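Local coordinates for protein glutathione S-transferase (Agrobacterium tumefaciens, PDB 2YCD) that probably conjugates glutathione to electrophilic compounds, as other members of the glutathione transferase superfamily do, and binds the conjugate S-(p-nitrobenzyl)glutathione, at residues A[53-56]-A[57-60]; A[33-36]-A[37-41]; A[184-187]-A[188-191]; A[127-130]-A[131-135]. One frame throughout, in Å; residues are numbered along the deposited sequence.

Along the chain the order is contact 2, contact 1, contact 4, contact 3. The first two belong to the thioredoxin-like N-terminal domain: contact 2 covers the start of helix 35-45, in the crossover from strand 18-22 to strand 50-54, and contact 1, its centre about 18 Å away, turns out of that second strand. Contacts 3 and 4 lie in the helical C-terminal domain, centres about 12 Å apart, and they touch through Arg187 with Leu127 and Ser190 with Trp133. Contact 2 meets both through Arg34, in the conformer given, so the two domains touch there. Contacts 1, 2 and 3 each supply residues to the pocket of S-(p-nitrobenzyl)glutathione, which therefore draws on both domains.

Contact 1: A[53-56]-A[57-60]; sequences RLSF and EAMK
Ser55 and Ala58 are joined by a capping hydrogen bond that starts the short helix 56-59. Ala58 N donates to Ser55 OG over 3.0 Å with an N-H...O angle of 156°. Serine suits this N-cap place because its hydroxyl sits on a single short arm: with chi1 at 69°, OG is folded between the backbone N and the carbonyl carbon, which brings it round to the amide three residues on. Ala58 CB lies against the same hydroxyl, 3.3 Å from Ser55 OG. The backbone adds a second polar link, Met59 N to Ser55 O at 3.0 Å, so both the hydroxyl and the carbonyl of Ser55 take amide hydrogens from the first turn.

Apolar packing lies on the inner side. The Leu54 and Met59 side chains cross obliquely, and Leu54 CB presses against Met59 CG at 3.5 Å, tight for two carbons; Leu54 CD1 follows at 3.8 Å. Met59 also carries its CG past Ser55 O, and its chain bends at chi3 before the terminal methyl. A flexible thioether fits here, since Met59 belongs to the ligand pocket and touches the bound S-(p-nitrobenzyl)glutathione. On the exposed side, Lys60 lays the aliphatic part of its chain along Phe56 O, CG 3.6 Å from that oxygen.

Leu54 closes strand 50-54, an outer strand of the sheet, through backbone bonds to Val21 and Glu23, while its side chain meets Thr20 and Met59 reaches Phe22, both on the adjoining strand 18-22.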
loop_
_atom_site.group_PDB
_atom_site.type_symbol
_atom_site.label_atom_id
_atom_site.label_comp_id
_atom_site.label_asym_id
_atom_site.label_seq_id
_atom_site.Cartn_x
_atom_site.Cartn_y
_atom_site.Cartn_z
ATOM N N ARG A 53 -6.980 -11.987 21.081
ATOM C CA ARG A 53 -5.881 -11.173 21.589
ATOM C C ARG A 53 -4.578 -11.961 21.618
ATOM O O ARG A 53 -4.532 -13.083 22.130
ATOM C CB ARG A 53 -6.208 -10.695 23.004
ATOM C CG ARG A 53 -7.421 -9.778 23.107
ATOM C CD ARG A 53 -7.775 -9.504 24.577
ATOM N NE ARG A 53 -8.059 -10.744 25.295
ATOM C CZ ARG A 53 -8.028 -10.869 26.620
ATOM N NH1 ARG A 53 -7.724 -9.828 27.389
ATOM N NH2 ARG A 53 -8.298 -12.042 27.177
ATOM N N LEU A 54 -3.518 -11.381 21.072
ATOM C CA LEU A 54 -2.231 -12.056 20.999
ATOM C C LEU A 54 -1.191 -11.325 21.820
ATOM O O LEU A 54 -1.021 -10.114 21.690
ATOM C CB LEU A 54 -1.738 -12.131 19.553
ATOM C CG LEU A 54 -2.643 -12.908 18.592
ATOM C CD1 LEU A 54 -2.006 -12.942 17.213
ATOM C CD2 LEU A 54 -2.867 -14.316 19.125
ATOM N N SER A 55 -0.481 -12.074 22.658
ATOM C CA SER A 55 0.683 -11.532 23.338
ATOM C C SER A 55 1.801 -11.356 22.321
ATOM O O SER A 55 1.777 -11.956 21.245
ATOM C CB SER A 55 1.131 -12.478 24.462
ATOM O OG SER A 55 1.657 -13.689 23.934
ATOM N N PHE A 56 2.784 -10.529 22.650
ATOM C CA PHE A 56 3.908 -10.317 21.744
ATOM C C PHE A 56 4.621 -11.628 21.442
ATOM O O PHE A 56 5.074 -11.855 20.324
ATOM C CB PHE A 56 4.889 -9.293 22.327
ATOM C CG PHE A 56 4.290 -7.927 22.514
ATOM C CD1 PHE A 56 3.832 -7.203 21.426
ATOM C CD2 PHE A 56 4.182 -7.367 23.773
ATOM C CE1 PHE A 56 3.282 -5.949 21.592
ATOM C CE2 PHE A 56 3.631 -6.110 23.944
ATOM C CZ PHE A 56 3.181 -5.401 22.849
ATOM N N GLU A 57 4.691 -12.497 22.443
ATOM C CA GLU A 57 5.305 -13.809 22.274
ATOM C C GLU A 57 4.472 -14.710 21.359
ATOM O O GLU A 57 5.009 -15.418 20.520
ATOM C CB GLU A 57 5.496 -14.483 23.634
ATOM C CG GLU A 57 6.506 -13.794 24.544
ATOM C CD GLU A 57 6.014 -12.465 25.114
ATOM O OE1 GLU A 57 4.787 -12.282 25.299
ATOM O OE2 GLU A 57 6.873 -11.598 25.383
ATOM N N ALA A 58 3.153 -14.680 21.532
ATOM C CA ALA A 58 2.261 -15.479 20.696
ATOM C C ALA A 58 2.331 -15.081 19.222
ATOM O O ALA A 58 2.219 -15.921 18.338
ATOM C CB ALA A 58 0.828 -15.373 21.198
ATOM N N MET A 59 2.530 -13.793 18.957
ATOM C CA MET A 59 2.569 -13.297 17.586
ATOM C C MET A 59 3.771 -13.815 16.815
ATOM O O MET A 59 3.767 -13.830 15.580
ATOM C CB MET A 59 2.572 -11.770 17.583
ATOM C CG MET A 59 1.278 -11.183 18.070
ATOM S SD MET A 59 1.330 -9.392 18.113
ATOM C CE MET A 59 1.901 -9.053 16.483
ATOM N N LYS A 60 4.792 -14.244 17.553
ATOM C CA LYS A 60 6.030 -14.725 16.950
ATOM C C LYS A 60 6.055 -16.248 16.796
ATOM O O LYS A 60 6.967 -16.792 16.172
ATOM C CB LYS A 60 7.227 -14.276 17.785
ATOM C CG LYS A 60 7.437 -12.773 17.832
ATOM C CD LYS A 60 8.427 -12.398 18.923
ATOM C CE LYS A 60 9.421 -13.520 19.172
ATOM N NZ LYS A 60 10.280 -13.229 20.349
#

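Contact 2: A[33-36]-A[37-41]; sequences ARDM and PVRWA. With GTB (S-(p-nitrobenzyl)glutathione), chain B.
Arg39 runs alongside Asp35, one helical turn before it, both side chains pointing the same way, and the arginine can be followed atom by atom. CB rests 3.6 Å from Met36 O. CG, anti to the carbonyl carbon, passes Asp35 O at 3.4 Å. From CG to NE the chain is extended, and CD comes within 3.6 Å of Asp35 OD2. NE then donates to Asp35 OD2 over 2.9 Å with an N-H...O angle of 163°, in a salt bridge. The oxygen lies practically in the guanidinium plane, at its edge, and uses its anti lone pair; the carboxylate itself is turned 74° from the guanidinium. At the tip, NH2 donates to a water that gives a hydrogen back to Asp35 OD2, while NH1 is bound to Tyr49 OH. The ion pair is buried: an aspartate four residues before an arginine fits one helical turn, and probably offsets its charge inside the protein.

Asp35 CG stands at chi1 60°, between the backbone N and the carbonyl carbon, which sets the carboxylate beside the arginine chain. In the backbone, Arg39 N to Asp35 O and Trp40 N to Met36 O are ordinary helical bonds. Pro37 suits the first turn, where its missing amide hydrogen costs no helical bond; its CG packs 3.4 Å from Arg34 O.

Ala33 CA lies 3.8 Å from C6' of the ligand's nitrobenzyl ring. The segment belongs to the beta-alpha-beta unit of the thioredoxin-like domain of glutathione transferases, Ala33 and Arg34 just before the helix lining the ligand pocket.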
loop_
_atom_site.group_PDB
_atom_site.type_symbol
_atom_site.label_atom_id
_atom_site.label_comp_id
_atom_site.label_asym_id
_atom_site.label_seq_id
_atom_site.Cartn_x
_atom_site.Cartn_y
_atom_site.Cartn_z
ATOM N N ALA A 33 -3.276 1.272 16.231
ATOM C CA ALA A 33 -2.849 0.024 15.602
ATOM C C ALA A 33 -3.782 -0.350 14.443
ATOM O O ALA A 33 -4.919 0.143 14.362
ATOM C CB ALA A 33 -2.745 -1.099 16.636
ATOM N N ARG A 34 -3.313 -1.238 13.567
ATOM C CA ARG A 34 -3.988 -1.475 12.287
ATOM C C ARG A 34 -5.250 -2.330 12.357
ATOM O O ARG A 34 -5.924 -2.523 11.349
ATOM C CB ARG A 34 -3.009 -2.010 11.237
ATOM C CG ARG A 34 -1.954 -0.978 10.857
ATOM C CD ARG A 34 -0.914 -1.593 9.941
ATOM N NE ARG A 34 0.201 -0.688 9.644
ATOM C CZ ARG A 34 0.271 0.101 8.575
ATOM N NH1 ARG A 34 -0.720 0.119 7.689
ATOM N NH2 ARG A 34 1.333 0.875 8.390
ATOM N N ASP A 35 -5.598 -2.814 13.547
ATOM C CA ASP A 35 -6.928 -3.398 13.734
ATOM C C ASP A 35 -8.005 -2.304 13.681
ATOM O O ASP A 35 -9.159 -2.583 13.355
ATOM C CB ASP A 35 -7.027 -4.154 15.068
ATOM C CG ASP A 35 -6.766 -3.257 16.274
ATOM O OD1 ASP A 35 -5.650 -2.699 16.377
ATOM O OD2 ASP A 35 -7.662 -3.085 17.123
ATOM N N MET A 36 -7.645 -1.058 13.974
ATOM C CA MET A 36 -8.655 -0.010 14.062
ATOM C C MET A 36 -9.451 0.211 12.756
ATOM O O MET A 36 -10.686 0.275 12.790
ATOM C CB MET A 36 -8.041 1.287 14.578
ATOM C CG MET A 36 -9.052 2.397 14.730
ATOM S SD MET A 36 -10.289 2.094 16.040
ATOM C CE MET A 36 -11.292 3.530 15.727
ATOM N N PRO A 37 -8.768 0.327 11.600
ATOM C CA PRO A 37 -9.566 0.518 10.374
ATOM C C PRO A 37 -10.460 -0.673 10.082
ATOM O O PRO A 37 -11.550 -0.491 9.546
ATOM C CB PRO A 37 -8.510 0.705 9.262
ATOM C CG PRO A 37 -7.188 0.234 9.895
ATOM C CD PRO A 37 -7.332 0.567 11.364
ATOM N N VAL A 38 -10.022 -1.884 10.432
ATOM C CA VAL A 38 -10.853 -3.069 10.248
ATOM C C VAL A 38 -12.103 -3.020 11.157
ATOM O O VAL A 38 -13.213 -3.266 10.697
ATOM C CB VAL A 38 -10.024 -4.344 10.526
ATOM C CG1 VAL A 38 -10.920 -5.582 10.481
ATOM C CG2 VAL A 38 -8.875 -4.462 9.506
ATOM N N ARG A 39 -11.914 -2.734 12.444
ATOM C CA ARG A 39 -13.028 -2.584 13.381
ATOM C C ARG A 39 -14.000 -1.520 12.884
ATOM O O ARG A 39 -15.229 -1.704 12.946
ATOM C CB ARG A 39 -12.506 -2.179 14.756
ATOM C CG ARG A 39 -11.670 -3.227 15.489
ATOM C CD ARG A 39 -11.210 -2.596 16.800
ATOM N NE ARG A 39 -10.454 -3.459 17.711
ATOM C CZ ARG A 39 -11.028 -4.232 18.633
ATOM N NH1 ARG A 39 -12.354 -4.365 18.689
ATOM N NH2 ARG A 39 -10.267 -4.923 19.467
ATOM N N TRP A 40 -13.470 -0.387 12.442
ATOM C CA TRP A 40 -14.306 0.707 11.966
ATOM C C TRP A 40 -15.126 0.284 10.735
ATOM O O TRP A 40 -16.349 0.528 10.664
ATOM C CB TRP A 40 -13.399 1.918 11.699
ATOM C CG TRP A 40 -14.104 3.216 11.316
ATOM C CD1 TRP A 40 -15.463 3.446 11.254
ATOM C CD2 TRP A 40 -13.471 4.448 10.957
ATOM N NE1 TRP A 40 -15.700 4.755 10.865
ATOM C CE2 TRP A 40 -14.496 5.383 10.666
ATOM C CE3 TRP A 40 -12.129 4.843 10.818
ATOM C CZ2 TRP A 40 -14.219 6.698 10.262
ATOM C CZ3 TRP A 40 -11.852 6.150 10.427
ATOM C CH2 TRP A 40 -12.895 7.067 10.156
ATOM N N ALA A 41 -14.499 -0.404 9.783
ATOM C CA ALA A 41 -15.232 -0.903 8.626
ATOM C C ALA A 41 -16.367 -1.844 9.034
ATOM O O ALA A 41 -17.496 -1.745 8.516
ATOM C CB ALA A 41 -14.280 -1.591 7.641
HETATM N N1 GTB B . 0.757 -4.070 5.948
HETATM C CA1 GTB B . 0.234 -4.619 7.208
HETATM C C1 GTB B . -1.217 -4.249 7.372
HETATM O O11 GTB B . -1.565 -3.112 6.990
HETATM O O12 GTB B . -2.007 -5.074 7.892
HETATM C CB1 GTB B . 1.104 -4.099 8.363
HETATM C CG1 GTB B . 0.704 -4.744 9.687
HETATM C CD1 GTB B . 1.471 -4.160 10.857
HETATM O OE1 GTB B . 2.323 -3.293 10.658
HETATM N N2 GTB B . 1.150 -4.626 12.062
HETATM C CA2 GTB B . 1.794 -4.145 13.285
HETATM C C2 GTB B . 2.325 -5.272 14.115
HETATM O O2 GTB B . 1.734 -6.346 14.203
HETATM C CB2 GTB B . 0.730 -3.469 14.171
HETATM S SG2 GTB B . 0.054 -1.983 13.510
HETATM N N3 GTB B . 3.464 -5.027 14.768
HETATM C CA3 GTB B . 4.110 -5.959 15.676
HETATM C C3 GTB B . 5.390 -6.539 15.149
HETATM O O31 GTB B . 5.850 -6.130 14.066
HETATM O O32 GTB B . 5.928 -7.426 15.851
HETATM C "C'" GTB B . 1.371 -0.804 13.507
HETATM C "C1'" GTB B . 1.362 0.077 14.729
HETATM C "C2'" GTB B . 2.132 -0.256 15.831
HETATM C "C3'" GTB B . 2.125 0.568 16.956
HETATM C "C4'" GTB B . 1.349 1.725 16.965
HETATM N N41 GTB B . 1.349 2.563 18.096
HETATM O O41 GTB B . 0.759 3.641 18.088
HETATM O O42 GTB B . 1.962 2.208 19.086
HETATM C "C5'" GTB B . 0.588 2.056 15.853
HETATM C "C6'" GTB B . 0.595 1.236 14.729
HETATM O O HOH W 1 -7.695 -3.701 19.803
#

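Contact 3: A[184-187]-A[188-191]; sequences VLRR and LESS. With GTB (S-(p-nitrobenzyl)glutathione), chain B.
Arg186 offers Glu189 the edge of its guanidinium, while the neighbouring Arg187 turns a face of its own to the ligand. This is the stretch that leaves helix 176-185 in the helical C-terminal domain of the glutathione transferase fold. Arg186 grips side-on with two nitrogens: NE donates to Glu189 OE2 over 3.0 Å, the oxygen lying in the guanidinium plane, and NH2 donates to Glu189 OE1 over 3.1 Å, OE1 lying tilted out of that plane. The carboxylate is not flat against it, the two planes standing 67° apart, so OE2 is met from above its own plane. Arg186 NH2 also reaches Arg30 O, and Glu189 OE2 has a second charged partner in Lys208, which places the pair between a loop and helix 198-208.

Over one face of the Arg187 guanidinium lies ligand atom C6', offset toward the rim and 3.5 Å from NH2. Arginine is long enough for this place, and the bend at chi3 (77°) lays the guanidinium against the nitrobenzyl ring. Leu188 is buried against Leu153 and Leu157 of helix 142-164.

Backbone bonds spanning three residues shape the turn, Leu188 N to Leu185 O and Glu189 N to Arg186 O, and one water joins Arg186 O to Ser190 N. Leu188 O takes two donors from one residue: Ser191 N at 3.1 Å and Ser191 OG at 2.7 Å.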
loop_
_atom_site.group_PDB
_atom_site.type_symbol
_atom_site.label_atom_id
_atom_site.label_comp_id
_atom_site.label_asym_id
_atom_site.label_seq_id
_atom_site.Cartn_x
_atom_site.Cartn_y
_atom_site.Cartn_z
ATOM N N VAL A 184 -4.654 6.496 8.974
ATOM C CA VAL A 184 -3.258 6.864 8.682
ATOM C C VAL A 184 -2.938 8.266 9.248
ATOM O O VAL A 184 -1.933 8.465 9.953
ATOM C CB VAL A 184 -2.987 6.753 7.137
ATOM C CG1 VAL A 184 -1.769 7.561 6.701
ATOM C CG2 VAL A 184 -2.862 5.264 6.707
ATOM N N LEU A 185 -3.792 9.239 8.957
ATOM C CA LEU A 185 -3.546 10.617 9.396
ATOM C C LEU A 185 -3.525 10.739 10.914
ATOM O O LEU A 185 -2.802 11.585 11.454
ATOM C CB LEU A 185 -4.603 11.562 8.813
ATOM C CG LEU A 185 -4.496 11.825 7.310
ATOM C CD1 LEU A 185 -5.721 12.573 6.828
ATOM C CD2 LEU A 185 -3.232 12.603 6.982
ATOM N N ARG A 186 -4.298 9.909 11.606
ATOM C CA ARG A 186 -4.311 9.951 13.065
ATOM C C ARG A 186 -2.961 9.649 13.700
ATOM O O ARG A 186 -2.747 10.022 14.850
ATOM C CB ARG A 186 -5.404 9.047 13.645
ATOM C CG ARG A 186 -6.818 9.601 13.457
ATOM C CD ARG A 186 -7.846 8.871 14.384
ATOM N NE ARG A 186 -7.487 9.077 15.795
ATOM C CZ ARG A 186 -7.272 8.125 16.704
ATOM N NH1 ARG A 186 -7.423 6.852 16.404
ATOM N NH2 ARG A 186 -6.916 8.461 17.947
ATOM N N ARG A 187 -2.053 8.997 12.960
ATOM C CA ARG A 187 -0.698 8.795 13.482
ATOM C C ARG A 187 0.051 10.104 13.694
ATOM O O ARG A 187 1.075 10.129 14.373
ATOM C CB ARG A 187 0.090 7.847 12.581
ATOM C CG ARG A 187 -0.569 6.485 12.527
ATOM C CD ARG A 187 0.231 5.484 11.749
ATOM N NE ARG A 187 1.359 4.989 12.527
ATOM C CZ ARG A 187 1.851 3.761 12.429
ATOM N NH1 ARG A 187 1.316 2.888 11.579
ATOM N NH2 ARG A 187 2.892 3.416 13.167
ATOM N N LEU A 188 -0.485 11.194 13.154
ATOM C CA LEU A 188 0.108 12.524 13.336
ATOM C C LEU A 188 -0.498 13.331 14.471
ATOM O O LEU A 188 -0.039 14.456 14.724
ATOM C CB LEU A 188 -0.006 13.348 12.060
ATOM C CG LEU A 188 0.798 12.830 10.876
ATOM C CD1 LEU A 188 0.482 13.677 9.658
ATOM C CD2 LEU A 188 2.297 12.879 11.187
ATOM N N GLU A 189 -1.528 12.819 15.136
ATOM C CA GLU A 189 -2.196 13.609 16.184
ATOM C C GLU A 189 -1.212 14.099 17.249
ATOM O O GLU A 189 -1.194 15.282 17.569
ATOM C CB GLU A 189 -3.345 12.831 16.842
ATOM C CG GLU A 189 -4.584 12.672 15.964
ATOM C CD GLU A 189 -5.710 11.887 16.642
ATOM O OE1 GLU A 189 -5.449 11.203 17.655
ATOM O OE2 GLU A 189 -6.862 11.954 16.156
ATOM N N SER A 190 -0.380 13.199 17.763
ATOM C CA SER A 190 0.538 13.515 18.857
ATOM C C SER A 190 1.583 14.575 18.488
ATOM O O SER A 190 2.117 15.267 19.368
ATOM C CB SER A 190 1.236 12.238 19.340
ATOM O OG SER A 190 2.109 11.733 18.344
ATOM N N SER A 191 1.869 14.704 17.194
ATOM C CA SER A 191 2.898 15.625 16.703
ATOM C C SER A 191 2.377 17.056 16.595
ATOM O O SER A 191 3.158 18.004 16.582
ATOM C CB SER A 191 3.404 15.167 15.339
ATOM O OG SER A 191 2.447 15.437 14.318
HETATM N N1 GTB B . 0.757 -4.070 5.948
HETATM C CA1 GTB B . 0.234 -4.619 7.208
HETATM C C1 GTB B . -1.217 -4.249 7.372
HETATM O O11 GTB B . -1.565 -3.112 6.990
HETATM O O12 GTB B . -2.007 -5.074 7.892
HETATM C CB1 GTB B . 1.104 -4.099 8.363
HETATM C CG1 GTB B . 0.704 -4.744 9.687
HETATM C CD1 GTB B . 1.471 -4.160 10.857
HETATM O OE1 GTB B . 2.323 -3.293 10.658
HETATM N N2 GTB B . 1.150 -4.626 12.062
HETATM C CA2 GTB B . 1.794 -4.145 13.285
HETATM C C2 GTB B . 2.325 -5.272 14.115
HETATM O O2 GTB B . 1.734 -6.346 14.203
HETATM C CB2 GTB B . 0.730 -3.469 14.171
HETATM S SG2 GTB B . 0.054 -1.983 13.510
HETATM N N3 GTB B . 3.464 -5.027 14.768
HETATM C CA3 GTB B . 4.110 -5.959 15.676
HETATM C C3 GTB B . 5.390 -6.539 15.149
HETATM O O31 GTB B . 5.850 -6.130 14.066
HETATM O O32 GTB B . 5.928 -7.426 15.851
HETATM C "C'" GTB B . 1.371 -0.804 13.507
HETATM C "C1'" GTB B . 1.362 0.077 14.729
HETATM C "C2'" GTB B . 2.132 -0.256 15.831
HETATM C "C3'" GTB B . 2.125 0.568 16.956
HETATM C "C4'" GTB B . 1.349 1.725 16.965
HETATM N N41 GTB B . 1.349 2.563 18.096
HETATM O O41 GTB B . 0.759 3.641 18.088
HETATM O O42 GTB B . 1.962 2.208 19.086
HETATM C "C5'" GTB B . 0.588 2.056 15.853
HETATM C "C6'" GTB B . 0.595 1.236 14.729
HETATM O O HOH W 2 -0.956 10.275 17.148
HETATM O O HOH W 3 2.145 12.098 15.825
#

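Contact 4: A[127-130]-A[131-135]; sequences LNFT and TVWLF
Leu127 O receives two hydrogens from Thr131, and around this doubled bond residues 127-130 and 131-135 run on as one helix. Trp133 N to Phe129 O and Leu134 N to Thr130 O continue the four-residue pattern, and residues 131-135 also include a wider pi-type turn. At Leu127 O the amide of Thr131 donates over 2.9 Å, and so does Thr131 OG1, the two arriving from opposite faces of the carbonyl plane. The hydroxyl can do so because OG1 stands anti to the carbonyl carbon (chi1 -69°), folded back toward the preceding turn. Threonine thus satisfies its own polar group within the helix.

Phe129 and Trp133, one turn apart, cross at a slant, their ring planes 19° from parallel. They are slid so far, with Phe129 ring and Trp133 five-membered ring centroids 5.3 Å apart, that overlap is slight; Phe129 CE2 meets Trp133 CE3 at 4.1 Å. Trp133 CB instead hangs over one face of the Phe129 ring, toward its rim. Leu134 CD2 lies over the opposite face of the indole from Phe129 CZ. Broad side chains suit this side, since Phe129 packs on Leu146, Thr149 and Leu153 of helix 142-164, and Trp133 on Leu146 and Ser190.

Leu127 packs on Arg187 and, in the conformer given, on Arg34, both residues of the ligand pocket. Such packing is that of the long helix 105-135 in the helical C-terminal domain of a glutathione transferase, here flanking that pocket.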
loop_
_atom_site.group_PDB
_atom_site.type_symbol
_atom_site.label_atom_id
_atom_site.label_comp_id
_atom_site.label_asym_id
_atom_site.label_seq_id
_atom_site.Cartn_x
_atom_site.Cartn_y
_atom_site.Cartn_z
ATOM N N LEU A 127 5.128 7.600 8.091
ATOM C CA LEU A 127 5.937 6.649 8.840
ATOM C C LEU A 127 7.431 6.954 8.741
ATOM O O LEU A 127 8.176 6.723 9.697
ATOM C CB LEU A 127 5.647 5.226 8.369
ATOM C CG LEU A 127 4.197 4.800 8.601
ATOM C CD1 LEU A 127 4.031 3.317 8.280
ATOM C CD2 LEU A 127 3.748 5.102 10.031
ATOM N N ASN A 128 7.880 7.475 7.603
ATOM C CA ASN A 128 9.291 7.849 7.479
ATOM C C ASN A 128 9.617 8.911 8.531
ATOM O O ASN A 128 10.683 8.878 9.151
ATOM C CB ASN A 128 9.641 8.333 6.062
ATOM C CG ASN A 128 9.702 7.200 5.059
ATOM O OD1 ASN A 128 9.779 6.028 5.426
ATOM N ND2 ASN A 128 9.657 7.550 3.784
ATOM N N PHE A 129 8.671 9.812 8.760
ATOM C CA PHE A 129 8.807 10.832 9.791
ATOM C C PHE A 129 8.674 10.299 11.209
ATOM O O PHE A 129 9.551 10.545 12.051
ATOM C CB PHE A 129 7.807 11.966 9.556
ATOM C CG PHE A 129 7.725 12.944 10.696
ATOM C CD1 PHE A 129 8.700 13.921 10.871
ATOM C CD2 PHE A 129 6.682 12.875 11.592
ATOM C CE1 PHE A 129 8.622 14.821 11.930
ATOM C CE2 PHE A 129 6.602 13.755 12.657
ATOM C CZ PHE A 129 7.575 14.731 12.820
ATOM N N THR A 130 7.606 9.565 11.501
ATOM C CA THR A 130 7.382 9.142 12.888
ATOM C C THR A 130 8.426 8.124 13.360
ATOM O O THR A 130 8.736 8.059 14.556
ATOM C CB THR A 130 5.942 8.620 13.120
ATOM O OG1 THR A 130 5.726 7.456 12.321
ATOM C CG2 THR A 130 4.925 9.691 12.764
ATOM N N THR A 131 8.993 7.356 12.434
ATOM C CA THR A 131 10.044 6.406 12.773
ATOM C C THR A 131 11.286 7.136 13.300
ATOM O O THR A 131 11.837 6.769 14.349
ATOM C CB THR A 131 10.414 5.522 11.573
ATOM O OG1 THR A 131 9.320 4.636 11.292
ATOM C CG2 THR A 131 11.666 4.684 11.873
ATOM N N VAL A 132 11.724 8.168 12.580
ATOM C CA VAL A 132 12.843 8.987 13.028
ATOM C C VAL A 132 12.471 9.719 14.315
ATOM O O VAL A 132 13.240 9.726 15.287
ATOM C CB VAL A 132 13.257 10.011 11.949
ATOM C CG1 VAL A 132 14.415 10.877 12.465
ATOM C CG2 VAL A 132 13.653 9.296 10.662
ATOM N N TRP A 133 11.286 10.315 14.328
ATOM C CA TRP A 133 10.861 11.162 15.429
ATOM C C TRP A 133 10.809 10.390 16.742
ATOM O O TRP A 133 11.272 10.888 17.770
ATOM C CB TRP A 133 9.505 11.793 15.109
ATOM C CG TRP A 133 8.972 12.698 16.168
ATOM C CD1 TRP A 133 9.657 13.653 16.862
ATOM C CD2 TRP A 133 7.635 12.724 16.656
ATOM N NE1 TRP A 133 8.816 14.279 17.754
ATOM C CE2 TRP A 133 7.568 13.723 17.647
ATOM C CE3 TRP A 133 6.481 11.998 16.351
ATOM C CZ2 TRP A 133 6.388 14.011 18.339
ATOM C CZ3 TRP A 133 5.314 12.284 17.039
ATOM C CH2 TRP A 133 5.278 13.280 18.021
ATOM N N LEU A 134 10.278 9.171 16.713
ATOM C CA LEU A 134 10.047 8.398 17.935
ATOM C C LEU A 134 11.129 7.354 18.240
ATOM O O LEU A 134 11.529 7.181 19.399
ATOM C CB LEU A 134 8.661 7.741 17.894
ATOM C CG LEU A 134 7.477 8.696 17.792
ATOM C CD1 LEU A 134 6.180 7.905 17.667
ATOM C CD2 LEU A 134 7.427 9.632 19.000
ATOM N N PHE A 135 11.613 6.667 17.212
ATOM C CA PHE A 135 12.462 5.495 17.421
ATOM C C PHE A 135 13.962 5.774 17.342
ATOM O O PHE A 135 14.766 4.941 17.754
ATOM C CB PHE A 135 12.086 4.380 16.438
ATOM C CG PHE A 135 10.731 3.781 16.688
ATOM C CD1 PHE A 135 9.574 4.475 16.363
ATOM C CD2 PHE A 135 10.612 2.520 17.254
ATOM C CE1 PHE A 135 8.328 3.925 16.594
ATOM C CE2 PHE A 135 9.367 1.963 17.487
ATOM C CZ PHE A 135 8.224 2.669 17.157
#